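Local atomic coordinates of GphF (Cystobacter violaceus, PDB entry 6MFC), a protein that is a GNAT-like decarboxylase that probably acts in the initiation of polyketide biosynthesis. Residues A[149-161]-A[171-184]. Numbering follows the deposited sequence.
Sequences VVGVSRCGDYPRQ and YVHGRGGGPRDPVL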
loop_
_atom_site.group_PDB
_atom_site.type_symbol
_atom_site.label_atom_id
_atom_site.label_comp_id
_atom_site.label_asym_id
_atom_site.label_seq_id
_atom_site.Cartn_x
_atom_site.Cartn_y
_atom_site.Cartn_z
ATOM N N VAL A 149 -0.945 11.297 2.739
ATOM C CA VAL A 149 -0.424 10.002 2.323
ATOM C C VAL A 149 -1.630 9.130 2.014
ATOM O O VAL A 149 -2.393 8.770 2.918
ATOM C CB VAL A 149 0.467 9.363 3.396
ATOM C CG1 VAL A 149 0.987 8.013 2.921
ATOM C CG2 VAL A 149 1.616 10.290 3.750
ATOM N N VAL A 150 -1.824 8.802 0.741
ATOM C CA VAL A 150 -2.990 8.050 0.309
ATOM C C VAL A 150 -2.529 6.750 -0.341
ATOM O O VAL A 150 -1.345 6.541 -0.604
ATOM C CB VAL A 150 -3.882 8.855 -0.652
ATOM C CG1 VAL A 150 -4.175 10.234 -0.076
ATOM C CG2 VAL A 150 -3.220 8.965 -2.006
ATOM N N GLY A 151 -3.493 5.874 -0.596
ATOM C CA GLY A 151 -3.215 4.597 -1.226
ATOM C C GLY A 151 -4.507 3.857 -1.485
ATOM O O GLY A 151 -5.568 4.211 -0.967
ATOM N N VAL A 152 -4.399 2.821 -2.306
ATOM C CA VAL A 152 -5.524 1.958 -2.640
ATOM C C VAL A 152 -5.299 0.639 -1.913
ATOM O O VAL A 152 -4.532 -0.216 -2.369
ATOM C CB VAL A 152 -5.667 1.756 -4.153
ATOM C CG1 VAL A 152 -6.823 0.818 -4.453
ATOM C CG2 VAL A 152 -5.872 3.094 -4.845
ATOM N N SER A 153 -5.965 0.472 -0.774
ATOM C CA SER A 153 -5.815 -0.725 0.041
ATOM C C SER A 153 -6.717 -1.832 -0.504
ATOM O O SER A 153 -7.257 -1.745 -1.610
ATOM C CB SER A 153 -6.113 -0.405 1.504
ATOM O OG SER A 153 -5.985 -1.558 2.317
ATOM N N ARG A 154 -6.891 -2.897 0.276
ATOM C CA ARG A 154 -7.696 -4.036 -0.138
ATOM C C ARG A 154 -8.206 -4.748 1.110
ATOM O O ARG A 154 -7.864 -4.389 2.240
ATOM C CB ARG A 154 -6.891 -4.976 -1.044
ATOM C CG ARG A 154 -5.614 -5.508 -0.413
ATOM C CD ARG A 154 -4.858 -6.418 -1.369
ATOM N NE ARG A 154 -5.675 -7.542 -1.820
ATOM C CZ ARG A 154 -5.749 -8.711 -1.193
ATOM N NH1 ARG A 154 -5.052 -8.916 -0.083
ATOM N NH2 ARG A 154 -6.518 -9.676 -1.676
ATOM N N CYS A 155 -9.039 -5.763 0.897
ATOM C CA CYS A 155 -9.615 -6.554 1.975
ATOM C C CYS A 155 -9.065 -7.971 1.908
ATOM O O CYS A 155 -9.031 -8.578 0.832
ATOM C CB CYS A 155 -11.143 -6.567 1.894
ATOM S SG CYS A 155 -11.913 -4.974 2.252
ATOM N N GLY A 156 -8.640 -8.494 3.057
ATOM C CA GLY A 156 -8.039 -9.809 3.112
ATOM C C GLY A 156 -9.004 -10.927 3.450
ATOM O O GLY A 156 -8.707 -12.099 3.201
ATOM N N ASP A 157 -10.160 -10.587 4.017
ATOM C CA ASP A 157 -11.154 -11.571 4.433
ATOM C C ASP A 157 -12.549 -11.136 4.001
ATOM O O ASP A 157 -13.502 -11.137 4.784
ATOM C CB ASP A 157 -11.096 -11.794 5.942
ATOM C CG ASP A 157 -11.883 -13.014 6.383
ATOM O OD1 ASP A 157 -12.237 -13.842 5.518
ATOM O OD2 ASP A 157 -12.151 -13.138 7.596
ATOM N N TYR A 158 -12.687 -10.748 2.738
ATOM C CA TYR A 158 -14.005 -10.426 2.205
ATOM C C TYR A 158 -14.768 -11.665 1.733
ATOM O O TYR A 158 -15.983 -11.739 1.961
ATOM C CB TYR A 158 -13.914 -9.415 1.060
ATOM C CG TYR A 158 -15.257 -9.182 0.402
ATOM C CD1 TYR A 158 -16.299 -8.593 1.106
ATOM C CD2 TYR A 158 -15.491 -9.572 -0.910
ATOM C CE1 TYR A 158 -17.531 -8.387 0.522
ATOM C CE2 TYR A 158 -16.723 -9.369 -1.504
ATOM C CZ TYR A 158 -17.738 -8.776 -0.782
ATOM O OH TYR A 158 -18.969 -8.569 -1.362
ATOM N N PRO A 159 -14.130 -12.638 1.059
ATOM C CA PRO A 159 -14.884 -13.825 0.612
ATOM C C PRO A 159 -15.696 -14.509 1.700
ATOM O O PRO A 159 -16.753 -15.078 1.398
ATOM C CB PRO A 159 -13.783 -14.745 0.073
ATOM C CG PRO A 159 -12.776 -13.814 -0.457
ATOM C CD PRO A 159 -12.769 -12.634 0.482
ATOM N N ARG A 160 -15.244 -14.478 2.957
ATOM C CA ARG A 160 -16.048 -15.057 4.026
ATOM C C ARG A 160 -17.294 -14.227 4.303
ATOM O O ARG A 160 -18.297 -14.763 4.787
ATOM C CB ARG A 160 -15.220 -15.202 5.301
ATOM C CG ARG A 160 -15.815 -16.174 6.307
ATOM C CD ARG A 160 -15.198 -15.997 7.679
ATOM N NE ARG A 160 -13.740 -16.028 7.630
ATOM C CZ ARG A 160 -12.955 -15.924 8.697
ATOM N NH1 ARG A 160 -13.490 -15.784 9.904
ATOM N NH2 ARG A 160 -11.637 -15.960 8.561
ATOM N N GLN A 161 -17.253 -12.927 4.009
ATOM C CA GLN A 161 -18.429 -12.079 4.153
ATOM C C GLN A 161 -19.296 -12.072 2.904
ATOM O O GLN A 161 -20.513 -11.877 3.006
ATOM C CB GLN A 161 -18.011 -10.647 4.496
ATOM C CG GLN A 161 -17.246 -10.525 5.802
ATOM C CD GLN A 161 -18.080 -10.908 7.007
ATOM O OE1 GLN A 161 -19.299 -10.732 7.017
ATOM N NE2 GLN A 161 -17.426 -11.436 8.034
ATOM N N TYR A 171 -19.240 -3.978 3.878
ATOM C CA TYR A 171 -18.162 -4.633 4.610
ATOM C C TYR A 171 -16.977 -3.697 4.801
ATOM O O TYR A 171 -16.374 -3.662 5.881
ATOM C CB TYR A 171 -17.725 -5.902 3.882
ATOM C CG TYR A 171 -16.505 -6.559 4.486
ATOM C CD1 TYR A 171 -16.521 -7.031 5.791
ATOM C CD2 TYR A 171 -15.337 -6.711 3.749
ATOM C CE1 TYR A 171 -15.408 -7.632 6.349
ATOM C CE2 TYR A 171 -14.220 -7.313 4.296
ATOM C CZ TYR A 171 -14.261 -7.772 5.596
ATOM O OH TYR A 171 -13.150 -8.373 6.147
ATOM N N VAL A 172 -16.630 -2.934 3.763
ATOM C CA VAL A 172 -15.509 -2.003 3.863
ATOM C C VAL A 172 -15.797 -0.929 4.903
ATOM O O VAL A 172 -14.938 -0.598 5.730
ATOM C CB VAL A 172 -15.202 -1.396 2.481
ATOM C CG1 VAL A 172 -14.323 -0.169 2.622
ATOM C CG2 VAL A 172 -14.531 -2.431 1.591
ATOM N N HIS A 173 -17.007 -0.379 4.893
ATOM C CA HIS A 173 -17.385 0.642 5.861
ATOM C C HIS A 173 -17.813 0.062 7.203
ATOM O O HIS A 173 -18.291 0.815 8.060
ATOM C CB HIS A 173 -18.498 1.523 5.290
ATOM C CG HIS A 173 -18.019 2.513 4.275
ATOM N ND1 HIS A 173 -17.951 2.227 2.928
ATOM C CD2 HIS A 173 -17.568 3.782 4.412
ATOM C CE1 HIS A 173 -17.487 3.279 2.279
ATOM N NE2 HIS A 173 -17.246 4.237 3.157
ATOM N N GLY A 174 -17.651 -1.242 7.405
ATOM C CA GLY A 174 -17.962 -1.846 8.686
ATOM C C GLY A 174 -19.424 -1.840 9.061
ATOM O O GLY A 174 -19.750 -2.033 10.236
ATOM N N ARG A 175 -20.322 -1.624 8.101
ATOM C CA ARG A 175 -21.752 -1.644 8.381
ATOM C C ARG A 175 -22.312 -3.055 8.499
ATOM O O ARG A 175 -23.515 -3.207 8.737
ATOM C CB ARG A 175 -22.521 -0.882 7.299
ATOM C CG ARG A 175 -22.043 0.541 7.065
ATOM C CD ARG A 175 -23.031 1.309 6.201
ATOM N NE ARG A 175 -22.400 2.404 5.470
ATOM C CZ ARG A 175 -21.980 2.313 4.212
ATOM N NH1 ARG A 175 -22.123 1.175 3.546
ATOM N NH2 ARG A 175 -21.416 3.357 3.619
ATOM N N GLY A 176 -21.480 -4.087 8.337
ATOM C CA GLY A 176 -21.959 -5.452 8.458
ATOM C C GLY A 176 -22.150 -5.930 9.881
ATOM O O GLY A 176 -22.878 -6.903 10.103
ATOM N N GLY A 177 -21.515 -5.271 10.848
ATOM C CA GLY A 177 -21.655 -5.653 12.239
ATOM C C GLY A 177 -20.404 -6.283 12.813
ATOM O O GLY A 177 -20.043 -6.025 13.966
ATOM N N GLY A 178 -19.730 -7.110 12.018
ATOM C CA GLY A 178 -18.531 -7.782 12.457
ATOM C C GLY A 178 -17.355 -6.839 12.600
ATOM O O GLY A 178 -17.485 -5.617 12.473
ATOM N N PRO A 179 -16.178 -7.392 12.873
ATOM C CA PRO A 179 -14.983 -6.559 13.025
ATOM C C PRO A 179 -14.476 -6.057 11.683
ATOM O O PRO A 179 -14.734 -6.640 10.629
ATOM C CB PRO A 179 -13.961 -7.503 13.672
ATOM C CG PRO A 179 -14.729 -8.743 14.055
ATOM C CD PRO A 179 -15.890 -8.812 13.122
ATOM N N ARG A 180 -13.742 -4.948 11.746
ATOM C CA ARG A 180 -13.145 -4.373 10.549
ATOM C C ARG A 180 -12.168 -5.357 9.915
ATOM O O ARG A 180 -11.611 -6.233 10.582
ATOM C CB ARG A 180 -12.425 -3.065 10.889
ATOM C CG ARG A 180 -11.517 -3.167 12.102
ATOM C CD ARG A 180 -10.598 -1.963 12.236
ATOM N NE ARG A 180 -11.326 -0.700 12.314
ATOM C CZ ARG A 180 -10.781 0.450 12.700
ATOM N NH1 ARG A 180 -9.503 0.494 13.051
ATOM N NH2 ARG A 180 -11.513 1.554 12.743
ATOM N N ASP A 181 -11.970 -5.208 8.609
ATOM C CA ASP A 181 -11.052 -6.084 7.900
ATOM C C ASP A 181 -9.620 -5.825 8.367
ATOM O O ASP A 181 -9.215 -4.667 8.517
ATOM C CB ASP A 181 -11.167 -5.875 6.390
ATOM C CG ASP A 181 -10.229 -6.772 5.603
ATOM O OD1 ASP A 181 -9.030 -6.438 5.502
ATOM O OD2 ASP A 181 -10.691 -7.817 5.097
ATOM N N PRO A 182 -8.837 -6.879 8.615
ATOM C CA PRO A 182 -7.474 -6.672 9.136
ATOM C C PRO A 182 -6.592 -5.846 8.219
ATOM O O PRO A 182 -5.821 -5.005 8.699
ATOM C CB PRO A 182 -6.943 -8.103 9.296
ATOM C CG PRO A 182 -8.163 -8.960 9.385
ATOM C CD PRO A 182 -9.184 -8.306 8.512
ATOM N N VAL A 183 -6.683 -6.064 6.904
ATOM C CA VAL A 183 -5.855 -5.308 5.971
ATOM C C VAL A 183 -6.290 -3.848 5.921
ATOM O O VAL A 183 -5.455 -2.950 5.765
ATOM C CB VAL A 183 -5.896 -5.963 4.578
ATOM C CG1 VAL A 183 -4.828 -5.366 3.679
ATOM C CG2 VAL A 183 -5.723 -7.469 4.697
ATOM N N LEU A 184 -7.591 -3.582 6.054
ATOM C CA LEU A 184 -8.058 -2.200 6.088
ATOM C C LEU A 184 -7.856 -1.576 7.464
ATOM O O LEU A 184 -7.447 -0.414 7.565
ATOM C CB LEU A 184 -9.528 -2.128 5.677
ATOM C CG LEU A 184 -9.772 -1.662 4.241
ATOM C CD1 LEU A 184 -11.260 -1.586 3.939
ATOM C CD2 LEU A 184 -9.103 -0.315 4.010
#
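Tyr171 packs against Tyr158, Cys155 and Gln161, in the loop after strand 148-153 and the short helix 159-162. Its CB lies against Tyr158 CD1 and CE1. Tyr171 CD2 comes 3.4 Å from Tyr158 CD1, near the plane of the Tyr158 ring and at its edge. The two tyrosine side chains run past each other in opposite directions, with ring planes 37° apart. Tyr171 CE2 lies 3.9 Å from Cys155 SG, an oblique sulfur-aromatic contact. Tyr171 CE1 lies 3.5 Å from Gln161 CG, and Gln161 CB sits over one face near the rim. Gln161 chi1 (-61°) sets CG beside the backbone N and so places it at the ring. At the tip, Tyr171 OH approaches Asp157 O to 3.1 Å. It donates to Asp181 OD2 at 2.7 Å, which uses its anti lone pair.

The same OD2 takes Asp157 N at 3.0 Å on its syn side, in a fairly straight bond of 161°. Gly156 N makes weak bonds to both carboxylate oxygens. Asp181 is the N-cap of helix 182-190: its OD1 accepts Leu184 N at 3.2 Å and, weakly, Val183 N. One buried carboxylate therefore ties the backbone of Gly156 and Asp157, the Tyr171 hydroxyl and a helix start together. These N-H groups and the helix end would probably favour its charged form.

Cys155 SG packs on Val172 CG2 and Leu184 CD1, while Val183 CB reaches Arg154 O at 3.4 Å. Arg154 itself turns to a salt bridge with Asp205. Past strand 148-153 of the GNAT-type sheet, the loop packs against the ends of helices 168-172 and 182-190, whose Val172 and Leu184 both rest on Val213 of the adjacent strand 212-218.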